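Local coordinates for protein elastase inhibitor AFUEI (Aspergillus fumigatus Af293, PDB 3W0E) that inhibits elastases, non-competitively that of Aspergillus fumigatus, and also the A. flavus and human leukocyte enzymes, at residues K7-V12 against I63-A68; P33-H38 against R51-V56. All blocks are in the same frame, centred on the assembly; numbering follows the deposited sequence.

Contact 1 and contact 2 belong to the same helix-on-sheet body and meet along strand 52-56, which lies between strands 34-37 and 62-67 in the sheet. Contact 1 is the buried one: helix 2-15 rests on strand 62-67 through a few small apolar groups, without a hydrogen bond between its segments. Contact 2 is partly buried, pairs two parallel strands through their backbones and buries far more surface. Its outer part is polar, with stacked arginines and an asparagine. The two join at the C terminus, where the carboxylate of Ala68 from contact 1 takes Arg51 and Asn53 of contact 2 as partners.

Contact 1. Residues K7-V12 against I63-A68; sequences KEAQFV and ISAHCA
Ala9 and Val12 are where helix 2-15 lies down on strand 62-67, the outermost strand of the sheet within the chain, in the helix-against-sheet packing of the I78 inhibitors, which belong to the CI-2 clan. Helix 7-12 and strand 63-67 run almost antiparallel, at 169°, and their axes approach to 7.3 Å. The short methyls of Ala9 and Ala65 allow that closeness: CB of Ala9 stands 4.2 Å from CB of Ala65, both directed at the opposing segment. One turn along, Val12 reaches the same methyl. Its CG1, held opposite the backbone N by a chi1 of 172°, comes to 3.7 Å from Ala65 CB, so Ala65 sits against two successive inward positions of the helix. Toward the C-terminal end of the strand, Ala9 CB also meets the sulfur of Cys67, at 4.1 Å from SG. Here chi1 of -59° sets SG opposite the carbonyl carbon, and the sulfur continues into the disulfide with Cys5, at the start of the same helix. Before Ala65, residues Ile63 and Ser64 both face Gln55 of the neighbouring strand in a classic beta bulge. The other side of strand 62-67 looks away from the helix, and there His66 stacks its ring on His66 of the second subunit. Glu8 fastens the helix to Gln30 N and Ser31 OG. Between segments 7-12 and 63-68 themselves the chemistry is purely van der Waals, a fit of small methyls with no polar pair. Just beyond them, the Cys5-Cys67 disulfide and a hydrogen bond from Lys13 NZ to Ala65 O tie helix to strand, and probably leave this smooth surface little room to slide.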
loop_
_atom_site.group_PDB
_atom_site.type_symbol
_atom_site.label_atom_id
_atom_site.label_comp_id
_atom_site.label_asym_id
_atom_site.label_seq_id
_atom_site.Cartn_x
_atom_site.Cartn_y
_atom_site.Cartn_z
ATOM N N LYS A 7 -8.851 8.694 1.116
ATOM C CA LYS A 7 -9.646 9.042 2.282
ATOM C C LYS A 7 -10.084 7.782 3.017
ATOM O O LYS A 7 -9.896 7.665 4.232
ATOM C CB LYS A 7 -10.890 9.828 1.867
ATOM C CG LYS A 7 -10.670 11.299 1.561
ATOM C CD LYS A 7 -12.023 11.980 1.385
ATOM C CE LYS A 7 -11.913 13.499 1.388
ATOM N NZ LYS A 7 -13.267 14.133 1.375
ATOM N N GLU A 8 -10.686 6.852 2.274
ATOM C CA GLU A 8 -11.152 5.595 2.853
ATOM C C GLU A 8 -9.998 4.706 3.353
ATOM O O GLU A 8 -10.101 4.096 4.416
ATOM C CB GLU A 8 -12.071 4.848 1.876
ATOM C CG GLU A 8 -13.393 5.575 1.612
ATOM C CD GLU A 8 -14.363 4.777 0.759
ATOM O OE1 GLU A 8 -13.909 3.929 -0.047
ATOM O OE2 GLU A 8 -15.593 5.000 0.890
ATOM N N ALA A 9 -8.895 4.637 2.615
ATOM C CA ALA A 9 -7.753 3.873 3.106
ATOM C C ALA A 9 -7.278 4.449 4.438
ATOM O O ALA A 9 -6.769 3.727 5.294
ATOM C CB ALA A 9 -6.633 3.851 2.093
ATOM N N GLN A 10 -7.472 5.753 4.616
ATOM C CA GLN A 10 -7.091 6.428 5.855
ATOM C C GLN A 10 -8.066 6.088 6.972
ATOM O O GLN A 10 -7.651 5.784 8.094
ATOM C CB GLN A 10 -7.054 7.946 5.648
ATOM C CG GLN A 10 -6.728 8.746 6.904
ATOM C CD GLN A 10 -5.256 8.674 7.274
ATOM O OE1 GLN A 10 -4.487 7.915 6.670
ATOM N NE2 GLN A 10 -4.852 9.469 8.266
ATOM N N PHE A 11 -9.357 6.160 6.653
ATOM C CA PHE A 11 -10.423 5.795 7.577
ATOM C C PHE A 11 -10.219 4.372 8.070
ATOM O O PHE A 11 -10.400 4.075 9.251
ATOM C CB PHE A 11 -11.777 5.904 6.870
ATOM C CG PHE A 11 -12.924 5.317 7.649
ATOM C CD1 PHE A 11 -13.381 4.038 7.378
ATOM C CD2 PHE A 11 -13.552 6.046 8.646
ATOM C CE1 PHE A 11 -14.436 3.495 8.089
ATOM C CE2 PHE A 11 -14.606 5.501 9.364
ATOM C CZ PHE A 11 -15.046 4.226 9.084
ATOM N N VAL A 12 -9.852 3.494 7.140
ATOM C CA VAL A 12 -9.655 2.080 7.441
ATOM C C VAL A 12 -8.438 1.881 8.344
ATOM O O VAL A 12 -8.535 1.222 9.382
ATOM C CB VAL A 12 -9.490 1.245 6.151
ATOM C CG1 VAL A 12 -9.085 -0.183 6.490
ATOM C CG2 VAL A 12 -10.777 1.271 5.329
ATOM N N ILE A 63 -5.955 -5.803 8.520
ATOM C CA ILE A 63 -4.622 -5.456 9.020
ATOM C C ILE A 63 -4.042 -4.224 8.352
ATOM O O ILE A 63 -3.091 -3.645 8.872
ATOM C CB ILE A 63 -3.599 -6.617 8.933
ATOM C CG1 ILE A 63 -3.350 -7.053 7.491
ATOM C CG2 ILE A 63 -4.056 -7.815 9.799
ATOM C CD1 ILE A 63 -2.663 -8.417 7.405
ATOM N N SER A 64 -4.579 -3.841 7.193
ATOM C CA SER A 64 -4.108 -2.615 6.549
ATOM C C SER A 64 -4.906 -2.260 5.309
ATOM O O SER A 64 -5.751 -3.036 4.861
ATOM C CB SER A 64 -2.635 -2.759 6.168
ATOM O OG SER A 64 -2.022 -1.493 5.957
ATOM N N ALA A 65 -4.627 -1.082 4.753
ATOM C CA ALA A 65 -5.254 -0.665 3.496
ATOM C C ALA A 65 -4.329 0.286 2.758
ATOM O O ALA A 65 -3.597 1.052 3.380
ATOM C CB ALA A 65 -6.608 0.005 3.755
ATOM N N HIS A 66 -4.351 0.227 1.433
ATOM C CA HIS A 66 -3.608 1.193 0.634
ATOM C C HIS A 66 -4.210 1.239 -0.751
ATOM O O HIS A 66 -4.874 0.293 -1.172
ATOM C CB HIS A 66 -2.109 0.848 0.577
ATOM C CG HIS A 66 -1.787 -0.373 -0.228
ATOM N ND1 HIS A 66 -1.968 -1.650 0.256
ATOM C CD2 HIS A 66 -1.264 -0.510 -1.468
ATOM C CE1 HIS A 66 -1.590 -2.522 -0.663
ATOM N NE2 HIS A 66 -1.153 -1.858 -1.716
ATOM N N CYS A 67 -3.995 2.347 -1.454
ATOM C CA CYS A 67 -4.491 2.475 -2.807
ATOM C C CYS A 67 -3.403 2.055 -3.783
ATOM O O CYS A 67 -2.270 2.550 -3.711
ATOM C CB CYS A 67 -4.960 3.910 -3.073
ATOM S SG CYS A 67 -6.245 4.427 -1.950
ATOM N N ALA A 68 -3.739 1.118 -4.671
ATOM C CA ALA A 68 -2.794 0.622 -5.659
ATOM C C ALA A 68 -3.397 -0.499 -6.478
ATOM O O ALA A 68 -2.883 -0.871 -7.540
ATOM C CB ALA A 68 -1.497 0.149 -4.970
ATOM O OXT ALA A 68 -4.410 -1.085 -6.090
#

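Contact 2. Residues P33-H38 against R51-V56; sequences PIRVLH and RLNIQV
Ile34, Val36, Leu52 and Ile54 form the apolar face of this parallel strand pair. Ile34 and Ile54 run alongside each other, CG2 of Ile34 at 4.1 Å from CG1 of Ile54, and one step on Val36 CG1 meets Val56 CG2 at 4.0 Å. On the reverse face Leu37 lays CD1 against Asn53 CB, 3.9 Å away. Between the faces runs the parallel ladder: Arg35 is bonded through both its N and its O, to Leu52 O and Ile54 N, and Leu37 repeats the pattern with Ile54 O and Val56 N. Outward from Leu37 the chemistry turns polar. Bent at chi3 (67°), Arg35 swings its guanidinium back to Asn53, whose OD1 accepts NE at 2.8 Å, nearly in the guanidinium plane, and NH2 more weakly. The guanidinium of Arg51 lies over one face of that of Arg35, centres 3.5 Å apart and planes 20° apart. Both gather at the C-terminal carboxylate, Ala68 OXT, by a salt bridge from Arg51 NE and a long, weak ion pair from Arg35 NH2, which probably offsets their charge; Asn53 ND2 hydrogen-bonds the same oxygen. At the other end a water joins Leu37 O to Val56 O, 2.8 Å from the latter. Helix 2-15 lies under the apolar face, touching Leu52 and Ile54, and strand 62-67 pairs with the far edge of 52-56. Strand 42-44 touches Arg35 and Leu37 through Ile43; it lies in the connection between the parallel strands, probably equivalent to the protease-binding loop of CI-2 relatives.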
loop_
_atom_site.group_PDB
_atom_site.type_symbol
_atom_site.label_atom_id
_atom_site.label_comp_id
_atom_site.label_asym_id
_atom_site.label_seq_id
_atom_site.Cartn_x
_atom_site.Cartn_y
_atom_site.Cartn_z
ATOM N N PRO A 33 -12.250 0.395 -7.968
ATOM C CA PRO A 33 -12.608 -0.905 -7.407
ATOM C C PRO A 33 -12.019 -1.145 -6.045
ATOM O O PRO A 33 -11.138 -0.422 -5.667
ATOM C CB PRO A 33 -11.960 -1.861 -8.373
ATOM C CG PRO A 33 -10.841 -1.108 -8.930
ATOM C CD PRO A 33 -11.281 0.268 -9.056
ATOM N N ILE A 34 -12.530 -2.150 -5.341
ATOM C CA ILE A 34 -11.964 -2.536 -4.049
ATOM C C ILE A 34 -11.484 -3.983 -4.185
ATOM O O ILE A 34 -12.213 -4.846 -4.694
ATOM C CB ILE A 34 -13.017 -2.501 -2.948
ATOM C CG1 ILE A 34 -13.472 -1.067 -2.679
ATOM C CG2 ILE A 34 -12.481 -3.105 -1.661
ATOM C CD1 ILE A 34 -14.734 -1.006 -1.827
ATOM N N ARG A 35 -10.259 -4.252 -3.748
ATOM C CA ARG A 35 -9.696 -5.594 -3.819
ATOM C C ARG A 35 -9.317 -6.037 -2.416
ATOM O O ARG A 35 -8.711 -5.280 -1.664
ATOM C CB ARG A 35 -8.445 -5.612 -4.700
ATOM C CG ARG A 35 -7.660 -6.912 -4.659
ATOM C CD ARG A 35 -6.589 -6.924 -5.757
ATOM N NE ARG A 35 -5.559 -5.926 -5.505
ATOM C CZ ARG A 35 -4.535 -5.691 -6.320
ATOM N NH1 ARG A 35 -4.428 -6.370 -7.454
ATOM N NH2 ARG A 35 -3.636 -4.769 -6.002
ATOM N N VAL A 36 -9.673 -7.264 -2.060
ATOM C CA VAL A 36 -9.276 -7.790 -0.758
ATOM C C VAL A 36 -8.000 -8.638 -0.921
ATOM O O VAL A 36 -7.952 -9.545 -1.755
ATOM C CB VAL A 36 -10.422 -8.605 -0.104
ATOM C CG1 VAL A 36 -9.985 -9.111 1.283
ATOM C CG2 VAL A 36 -11.658 -7.735 0.050
ATOM N N LEU A 37 -6.966 -8.333 -0.135
ATOM C CA LEU A 37 -5.704 -9.044 -0.229
ATOM C C LEU A 37 -5.623 -10.037 0.923
ATOM O O LEU A 37 -5.633 -9.625 2.066
ATOM C CB LEU A 37 -4.536 -8.061 -0.146
ATOM C CG LEU A 37 -4.469 -7.065 -1.314
ATOM C CD1 LEU A 37 -3.280 -6.146 -1.175
ATOM C CD2 LEU A 37 -4.408 -7.849 -2.636
ATOM N N HIS A 38 -5.568 -11.330 0.600
ATOM C CA HIS A 38 -5.491 -12.392 1.613
ATOM C C HIS A 38 -4.073 -12.914 1.760
ATOM O O HIS A 38 -3.286 -12.868 0.818
ATOM C CB HIS A 38 -6.391 -13.562 1.224
ATOM C CG HIS A 38 -7.815 -13.176 1.003
ATOM N ND1 HIS A 38 -8.307 -12.811 -0.233
ATOM C CD2 HIS A 38 -8.860 -13.094 1.861
ATOM C CE1 HIS A 38 -9.591 -12.528 -0.128
ATOM N NE2 HIS A 38 -9.953 -12.694 1.131
ATOM N N ARG A 51 -7.765 2.175 -6.876
ATOM C CA ARG A 51 -8.141 0.901 -6.270
ATOM C C ARG A 51 -7.822 0.853 -4.783
ATOM O O ARG A 51 -6.677 1.097 -4.363
ATOM C CB ARG A 51 -7.450 -0.254 -6.999
ATOM C CG ARG A 51 -7.795 -1.663 -6.427
ATOM C CD ARG A 51 -7.352 -2.731 -7.377
ATOM N NE ARG A 51 -5.934 -2.596 -7.695
ATOM C CZ ARG A 51 -5.322 -3.221 -8.695
ATOM N NH1 ARG A 51 -5.992 -4.060 -9.475
ATOM N NH2 ARG A 51 -4.024 -3.010 -8.910
ATOM N N LEU A 52 -8.841 0.572 -3.975
ATOM C CA LEU A 52 -8.635 0.440 -2.551
ATOM C C LEU A 52 -8.330 -1.022 -2.261
ATOM O O LEU A 52 -9.106 -1.910 -2.618
ATOM C CB LEU A 52 -9.860 0.895 -1.769
ATOM C CG LEU A 52 -9.793 0.658 -0.264
ATOM C CD1 LEU A 52 -8.547 1.321 0.349
ATOM C CD2 LEU A 52 -11.059 1.181 0.402
ATOM N N ASN A 53 -7.189 -1.261 -1.628
ATOM C CA ASN A 53 -6.812 -2.607 -1.217
ATOM C C ASN A 53 -7.023 -2.765 0.268
ATOM O O ASN A 53 -6.493 -2.004 1.063
ATOM C CB ASN A 53 -5.347 -2.899 -1.553
ATOM C CG ASN A 53 -5.074 -2.863 -3.026
ATOM O OD1 ASN A 53 -5.436 -3.782 -3.758
ATOM N ND2 ASN A 53 -4.446 -1.789 -3.484
ATOM N N ILE A 54 -7.825 -3.756 0.640
ATOM C CA ILE A 54 -8.061 -4.054 2.040
ATOM C C ILE A 54 -7.311 -5.342 2.346
ATOM O O ILE A 54 -7.612 -6.387 1.773
ATOM C CB ILE A 54 -9.546 -4.278 2.292
ATOM C CG1 ILE A 54 -10.345 -3.034 1.876
ATOM C CG2 ILE A 54 -9.788 -4.618 3.765
ATOM C CD1 ILE A 54 -10.154 -1.862 2.792
ATOM N N GLN A 55 -6.329 -5.272 3.232
ATOM C CA GLN A 55 -5.517 -6.438 3.508
ATOM C C GLN A 55 -6.023 -7.050 4.797
ATOM O O GLN A 55 -6.161 -6.352 5.816
ATOM C CB GLN A 55 -4.044 -6.041 3.646
ATOM C CG GLN A 55 -3.103 -7.228 3.677
ATOM C CD GLN A 55 -1.709 -6.896 3.164
ATOM O OE1 GLN A 55 -1.364 -5.726 2.928
ATOM N NE2 GLN A 55 -0.904 -7.930 2.972
ATOM N N VAL A 56 -6.312 -8.348 4.755
ATOM C CA VAL A 56 -6.837 -9.027 5.931
ATOM C C VAL A 56 -5.883 -10.156 6.338
ATOM O O VAL A 56 -5.018 -10.593 5.553
ATOM C CB VAL A 56 -8.284 -9.566 5.686
ATOM C CG1 VAL A 56 -9.255 -8.416 5.383
ATOM C CG2 VAL A 56 -8.300 -10.582 4.541
HETATM O O HOH W 1 -2.986 -10.447 3.592
#